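Local coordinates for rhizobiales Sp. Pch2 (Marine metagenome, PDB 6PB3), which probably acts as a TRIP13/Pch2-like AAA ATPase that remodels HORMA domain proteins and so helps regulate a bacterial cGAS-like enzyme in phage immunity, at residues Ser37-Ser40 with Lys41-Val45; Thr88-Ala91 with Glu92-Asp96; Met201-Arg205 with Val206-Asp210. All coordinates share one frame; numbering follows the deposited sequence.

How the contacts relate
The three contacts sample three parts of an AAA ATPase core, around a loop with the hallmarks of a Walker A P-loop, whose backbone amides bind a sulfate. Contact 2 runs along helix 87-93 into the start of helix 95-102, and T88 at its first turn helps bind the sulfate. Contact 1, on helix 33-47, packs where helix 87-93 gives way to 95-102: L39 CD2 lies 3.6 Å from I94 CG2, and the two centres are about 12 Å apart. Contact 3 closes strand 197-203 and meets contact 2 where A91 CB lies 4.0 Å from C202 SG. It also brings the N204 side chain to about 5 Å from the sulfate. Contacts 1 and 3 do not touch.

Contact 1 of 3, residues Ser37-Ser40 with Lys41-Val45; sequences SRLS and KMLAV
From S37 to A44 the chain runs as regular alpha-helix, with K41 N bonded to S37 O at 2.8 Å and the next three i to i+4 bonds, from M42, L43 and A44, following in step. K41 starts with CG beside its own backbone N (chi1 -68°) and then extends back along the helix over the preceding turn. K41 CG lies 3.2 Å from S37 O, and the chain then passes the serine hydroxyl, with S37 OG 3.5 Å from K41 CD. The ammonium group ends at another subunit, where NZ donates to the backbone oxygens of L281 and Y284 of that second copy. Another face of the helix is apolar: L39 and L43 lie side by side and point the same way, L39 CG meeting L43 CD1 at 3.9 Å. S40 is buried, and its OG is hydrogen-bonded to both R101 and D97, so its polar end is satisfied by helix 95-102. The apolar face lies on the sheet, with L39, M42 and L43 on strand 76-81 and R38 and M42 reaching strand 219-223; S40 and L43 pack on V98 of helix 95-102, while R38, K41 and M42 also meet the second subunit.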
loop_
_atom_site.group_PDB
_atom_site.type_symbol
_atom_site.label_atom_id
_atom_site.label_comp_id
_atom_site.label_asym_id
_atom_site.label_seq_id
_atom_site.Cartn_x
_atom_site.Cartn_y
_atom_site.Cartn_z
ATOM N N SER A 37 20.249 31.036 8.871
ATOM C CA SER A 37 21.697 31.098 9.047
ATOM C C SER A 37 22.413 30.042 8.210
ATOM O O SER A 37 23.396 30.339 7.522
ATOM C CB SER A 37 22.036 30.924 10.529
ATOM O OG SER A 37 23.404 30.617 10.718
ATOM N N ARG A 38 21.944 28.793 8.264
ATOM C CA ARG A 38 22.612 27.741 7.500
ATOM C C ARG A 38 22.471 27.975 6.000
ATOM O O ARG A 38 23.450 27.884 5.251
ATOM C CB ARG A 38 22.059 26.367 7.876
ATOM C CG ARG A 38 22.331 25.962 9.296
ATOM C CD ARG A 38 21.709 24.583 9.587
ATOM N NE ARG A 38 21.773 24.292 11.014
ATOM C CZ ARG A 38 21.162 23.272 11.607
ATOM N NH1 ARG A 38 20.428 22.422 10.905
ATOM N NH2 ARG A 38 21.291 23.103 12.911
ATOM N N LEU A 39 21.260 28.297 5.544
ATOM C CA LEU A 39 21.080 28.558 4.123
ATOM C C LEU A 39 21.937 29.733 3.686
ATOM O O LEU A 39 22.645 29.651 2.678
ATOM C CB LEU A 39 19.597 28.798 3.810
ATOM C CG LEU A 39 19.268 29.052 2.337
ATOM C CD1 LEU A 39 19.799 27.876 1.497
ATOM C CD2 LEU A 39 17.760 29.295 2.062
ATOM N N SER A 40 21.935 30.818 4.470
ATOM C CA SER A 40 22.677 32.010 4.074
ATOM C C SER A 40 24.179 31.743 4.067
ATOM O O SER A 40 24.899 32.171 3.153
ATOM C CB SER A 40 22.331 33.189 5.012
ATOM O OG SER A 40 23.370 34.138 5.019
ATOM N N LYS A 41 24.682 31.074 5.099
ATOM C CA LYS A 41 26.125 30.888 5.182
ATOM C C LYS A 41 26.622 29.883 4.139
ATOM O O LYS A 41 27.717 30.053 3.585
ATOM C CB LYS A 41 26.505 30.462 6.598
ATOM C CG LYS A 41 26.304 31.556 7.672
ATOM C CD LYS A 41 26.420 30.948 9.070
ATOM C CE LYS A 41 26.567 32.014 10.173
ATOM N NZ LYS A 41 26.775 31.330 11.490
HETATM N N MSE A 42 25.843 28.836 3.856
HETATM C CA MSE A 42 26.258 27.824 2.868
HETATM C C MSE A 42 26.355 28.444 1.477
HETATM O O MSE A 42 27.316 28.205 0.729
HETATM C CB MSE A 42 25.286 26.634 2.847
HETATM C CG MSE A 42 25.724 25.469 1.952
HETATM SE SE MSE A 42 27.461 24.675 2.452
HETATM C CE MSE A 42 28.579 25.456 1.186
ATOM N N LEU A 43 25.339 29.242 1.141
ATOM C CA LEU A 43 25.362 30.000 -0.104
ATOM C C LEU A 43 26.590 30.905 -0.179
ATOM O O LEU A 43 27.241 30.994 -1.228
ATOM C CB LEU A 43 24.068 30.814 -0.241
ATOM C CG LEU A 43 22.755 30.104 -0.621
ATOM C CD1 LEU A 43 21.533 30.963 -0.269
ATOM C CD2 LEU A 43 22.732 29.733 -2.130
ATOM N N ALA A 44 26.926 31.591 0.918
ATOM C CA ALA A 44 28.108 32.452 0.892
ATOM C C ALA A 44 29.368 31.635 0.612
ATOM O O ALA A 44 30.244 32.049 -0.163
ATOM C CB ALA A 44 28.235 33.210 2.220
ATOM N N VAL A 45 29.472 30.465 1.238
ATOM C CA VAL A 45 30.617 29.595 1.013
ATOM C C VAL A 45 30.670 29.122 -0.437
ATOM O O VAL A 45 31.745 29.077 -1.048
ATOM C CB VAL A 45 30.545 28.416 1.997
ATOM C CG1 VAL A 45 31.609 27.377 1.678
ATOM C CG2 VAL A 45 30.664 28.942 3.427
#

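Contact 2 of 3, residues Thr88-Ala91 with Glu92-Asp96; sequences TELA and ETIGD. With SO4 (sulfate ion), chain B.
T88 O accepts E92 N at 2.9 Å, and the turn between them carries two very different faces. The tight one centres on L90 and I94. L90 O receives two backbone donors: I94 N at 2.9 Å, nearly in line with the carbonyl, and T93 N at 3.2 Å, which comes from above the carbonyl plane. The T93 hydroxyl turns back on the helix, its OG1 set between the backbone N and the carbonyl carbon (chi1 57°), and donates to E89 O at 2.8 Å. Beyond, a water bridges A91 O and G95 N, in place of a direct i to i+4 bond, where helix 87-93 gives way to helix 95-102. On the buried side L90 CD1 meets I94 CD1 at 4.0 Å, the two side chains crossing at a slant and facing L39 of helix 33-47. The other face is looser and partly open. E92 lies alongside T88, its OE2 3.8 Å from T88 CG2, while the bent chain of E89 crosses it at about a right angle. The carboxylates approach no closer than 4.1 Å, E89 OE1 to E92 OE1, with their planes 47° apart; R25, salt-bridged to E89 and weakly paired with E92, probably eases this like-charge proximity. At the N-terminal end T88 holds sulfate O2 twice, through its backbone N and, at 2.7 Å, through OG1. G84, G86 and K87 add their backbone amides to the same ion, an arrangement consistent with the Walker A P-loop of AAA ATPases, in which the sulfate, probably from the crystallisation liquor, would mark a nucleotide phosphate position.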
loop_
_atom_site.group_PDB
_atom_site.type_symbol
_atom_site.label_atom_id
_atom_site.label_comp_id
_atom_site.label_asym_id
_atom_site.label_seq_id
_atom_site.Cartn_x
_atom_site.Cartn_y
_atom_site.Cartn_z
ATOM N N THR A 88 9.812 27.905 0.481
ATOM C CA THR A 88 9.838 28.718 -0.730
ATOM C C THR A 88 10.060 30.184 -0.390
ATOM O O THR A 88 10.882 30.868 -1.015
ATOM C CB THR A 88 8.521 28.538 -1.490
ATOM O OG1 THR A 88 8.269 27.139 -1.670
ATOM C CG2 THR A 88 8.567 29.243 -2.845
ATOM N N GLU A 89 9.317 30.687 0.598
ATOM C CA GLU A 89 9.462 32.078 0.992
ATOM C C GLU A 89 10.873 32.344 1.496
ATOM O O GLU A 89 11.447 33.405 1.229
ATOM C CB GLU A 89 8.417 32.429 2.051
ATOM C CG GLU A 89 8.513 33.846 2.582
ATOM C CD GLU A 89 7.784 34.850 1.714
ATOM O OE1 GLU A 89 7.451 34.516 0.554
ATOM O OE2 GLU A 89 7.541 35.976 2.202
ATOM N N LEU A 90 11.465 31.374 2.194
ATOM C CA LEU A 90 12.858 31.530 2.607
ATOM C C LEU A 90 13.791 31.550 1.400
ATOM O O LEU A 90 14.670 32.414 1.297
ATOM C CB LEU A 90 13.241 30.406 3.572
ATOM C CG LEU A 90 14.682 30.439 4.074
ATOM C CD1 LEU A 90 14.927 31.718 4.897
ATOM C CD2 LEU A 90 14.983 29.217 4.900
ATOM N N ALA A 91 13.600 30.624 0.460
ATOM C CA ALA A 91 14.499 30.564 -0.685
ATOM C C ALA A 91 14.395 31.813 -1.548
ATOM O O ALA A 91 15.385 32.217 -2.165
ATOM C CB ALA A 91 14.206 29.309 -1.516
ATOM N N GLU A 92 13.207 32.418 -1.626
ATOM C CA GLU A 92 13.007 33.594 -2.463
ATOM C C GLU A 92 13.522 34.871 -1.831
ATOM O O GLU A 92 13.607 35.888 -2.524
ATOM C CB GLU A 92 11.526 33.784 -2.778
ATOM C CG GLU A 92 10.936 32.739 -3.713
ATOM C CD GLU A 92 9.461 33.006 -3.965
ATOM O OE1 GLU A 92 8.876 33.818 -3.216
ATOM O OE2 GLU A 92 8.885 32.412 -4.904
ATOM N N THR A 93 13.837 34.865 -0.540
ATOM C CA THR A 93 14.277 36.088 0.115
ATOM C C THR A 93 15.668 36.009 0.726
ATOM O O THR A 93 16.258 37.062 0.998
ATOM C CB THR A 93 13.277 36.494 1.208
ATOM O OG1 THR A 93 13.133 35.424 2.154
ATOM C CG2 THR A 93 11.930 36.803 0.583
ATOM N N ILE A 94 16.212 34.803 0.922
ATOM C CA ILE A 94 17.468 34.611 1.641
ATOM C C ILE A 94 18.634 35.316 0.966
ATOM O O ILE A 94 19.645 35.601 1.621
ATOM C CB ILE A 94 17.746 33.098 1.791
ATOM C CG1 ILE A 94 18.787 32.830 2.877
ATOM C CG2 ILE A 94 18.164 32.478 0.453
ATOM C CD1 ILE A 94 18.418 33.457 4.214
ATOM N N GLY A 95 18.517 35.616 -0.328
ATOM C CA GLY A 95 19.580 36.294 -1.042
ATOM C C GLY A 95 19.882 37.676 -0.501
ATOM O O GLY A 95 21.002 38.170 -0.673
ATOM N N ASP A 96 18.910 38.301 0.168
ATOM C CA ASP A 96 19.166 39.564 0.841
ATOM C C ASP A 96 20.130 39.375 1.995
ATOM O O ASP A 96 21.006 40.216 2.229
ATOM C CB ASP A 96 17.857 40.158 1.350
ATOM C CG ASP A 96 18.023 41.574 1.820
ATOM O OD1 ASP A 96 17.958 42.477 0.964
ATOM O OD2 ASP A 96 18.233 41.784 3.035
HETATM S S SO4 B . 6.645 25.749 1.843
HETATM O O1 SO4 B . 5.683 24.798 1.279
HETATM O O2 SO4 B . 7.460 26.238 0.738
HETATM O O3 SO4 B . 5.918 26.887 2.452
HETATM O O4 SO4 B . 7.421 25.120 2.910
HETATM O O HOH W 1 16.662 34.848 -2.303
#

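Contact 3 of 3, residues Met201-Arg205 with Val206-Asp210; sequences MCTNR and VDSLD
M201, a selenomethionine, and L209 reach toward each other tip to tip, so L209 of the loop lies against a residue inside strand 197-203. The approach is tight, with M201 CE 3.5 Å from L209 CD2, and the selenium atom lies beside both methyl groups of the leucine. M201 gets there by carrying CG between its backbone N and carbonyl carbon (chi1 68°) and then bending at chi3. Two residues on, T203 uses both branches of its side chain. T203 CG2 rests 4.0 Å from V206 CA, while T203 OG1, anti to the threonine's own N, donates to R205 O at 3.1 Å. N204 follows as the strand ends, and its side chain touches K87 of the putative P-loop. The carbonyl oxygen of R205 accepts twice: besides T203 OG1 it takes S208 N at 2.8 Å. The two donors come from opposite faces of the carbonyl plane, so this one oxygen ties the strand end to the short 3-10 turn at 206-208. The hydroxyl of S208 is bonded to A160 O, and D210, at the N-cap of helix 211-214, bonds A212 N through OD1. Strand 197-203 lies between strands 151-157 and 76-81, and N204 just after it is about 5 Å from the bound sulfate, a placement consistent with sensor 1 of AAA ATPases.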
loop_
_atom_site.group_PDB
_atom_site.type_symbol
_atom_site.label_atom_id
_atom_site.label_comp_id
_atom_site.label_asym_id
_atom_site.label_seq_id
_atom_site.Cartn_x
_atom_site.Cartn_y
_atom_site.Cartn_z
HETATM N N MSE A 201 17.113 24.186 -4.324
HETATM C CA MSE A 201 15.894 23.535 -4.741
HETATM C C MSE A 201 15.080 23.072 -3.557
HETATM O O MSE A 201 15.607 22.601 -2.553
HETATM C CB MSE A 201 16.211 22.399 -5.688
HETATM C CG MSE A 201 16.922 21.243 -5.108
HETATM SE SE MSE A 201 16.553 19.889 -6.433
HETATM C CE MSE A 201 14.646 19.941 -6.288
ATOM N N CYS A 202 13.769 23.224 -3.685
ATOM C CA CYS A 202 12.831 22.895 -2.628
ATOM C C CYS A 202 12.080 21.632 -3.012
ATOM O O CYS A 202 11.723 21.444 -4.178
ATOM C CB CYS A 202 11.833 24.055 -2.382
ATOM S SG CYS A 202 12.647 25.620 -1.980
ATOM N N THR A 203 11.828 20.785 -2.017
ATOM C CA THR A 203 11.051 19.572 -2.188
ATOM C C THR A 203 10.303 19.322 -0.889
ATOM O O THR A 203 10.768 19.690 0.193
ATOM C CB THR A 203 11.939 18.377 -2.537
ATOM O OG1 THR A 203 11.120 17.231 -2.766
ATOM C CG2 THR A 203 12.904 18.084 -1.399
ATOM N N ASN A 204 9.126 18.723 -1.002
ATOM C CA ASN A 204 8.394 18.355 0.201
ATOM C C ASN A 204 9.039 17.159 0.876
ATOM O O ASN A 204 9.296 17.178 2.085
ATOM C CB ASN A 204 6.940 18.067 -0.146
ATOM C CG ASN A 204 6.322 19.189 -0.912
ATOM O OD1 ASN A 204 6.704 20.356 -0.756
ATOM N ND2 ASN A 204 5.376 18.852 -1.770
ATOM N N ARG A 205 9.321 16.110 0.115
ATOM C CA ARG A 205 9.998 14.945 0.659
ATOM C C ARG A 205 11.281 14.693 -0.108
ATOM O O ARG A 205 11.261 14.532 -1.330
ATOM C CB ARG A 205 9.119 13.711 0.613
ATOM C CG ARG A 205 9.432 12.741 1.730
ATOM C CD ARG A 205 8.621 13.053 2.981
ATOM N NE ARG A 205 8.711 11.963 3.952
ATOM C CZ ARG A 205 7.789 11.692 4.873
ATOM N NH1 ARG A 205 6.687 12.429 4.960
ATOM N NH2 ARG A 205 7.969 10.675 5.708
ATOM N N VAL A 206 12.390 14.650 0.623
ATOM C CA VAL A 206 13.689 14.457 -0.006
ATOM C C VAL A 206 13.735 13.136 -0.766
ATOM O O VAL A 206 14.422 13.026 -1.791
ATOM C CB VAL A 206 14.789 14.554 1.067
ATOM C CG1 VAL A 206 14.628 13.453 2.104
ATOM C CG2 VAL A 206 16.140 14.485 0.428
ATOM N N ASP A 207 12.969 12.132 -0.318
ATOM C CA ASP A 207 12.890 10.862 -1.033
ATOM C C ASP A 207 12.275 11.033 -2.414
ATOM O O ASP A 207 12.465 10.177 -3.279
ATOM C CB ASP A 207 12.094 9.850 -0.194
ATOM C CG ASP A 207 11.663 8.627 -0.984
ATOM O OD1 ASP A 207 12.529 7.971 -1.605
ATOM O OD2 ASP A 207 10.452 8.307 -0.968
ATOM N N SER A 208 11.553 12.127 -2.651
ATOM C CA SER A 208 11.033 12.361 -3.993
ATOM C C SER A 208 12.153 12.643 -4.983
ATOM O O SER A 208 12.030 12.318 -6.169
ATOM C CB SER A 208 10.037 13.518 -3.984
ATOM O OG SER A 208 9.929 14.089 -5.277
ATOM N N LEU A 209 13.252 13.223 -4.517
ATOM C CA LEU A 209 14.309 13.645 -5.422
ATOM C C LEU A 209 15.030 12.451 -6.029
ATOM O O LEU A 209 15.226 11.424 -5.379
ATOM C CB LEU A 209 15.312 14.523 -4.694
ATOM C CG LEU A 209 14.928 15.985 -4.620
ATOM C CD1 LEU A 209 16.042 16.753 -3.928
ATOM C CD2 LEU A 209 14.708 16.468 -6.034
ATOM N N ASP A 210 15.420 12.591 -7.290
ATOM C CA ASP A 210 16.280 11.595 -7.902
ATOM C C ASP A 210 17.566 11.439 -7.086
ATOM O O ASP A 210 18.113 12.428 -6.594
ATOM C CB ASP A 210 16.614 11.981 -9.342
ATOM C CG ASP A 210 17.348 10.868 -10.077
ATOM O OD1 ASP A 210 18.550 10.642 -9.802
ATOM O OD2 ASP A 210 16.706 10.190 -10.904
#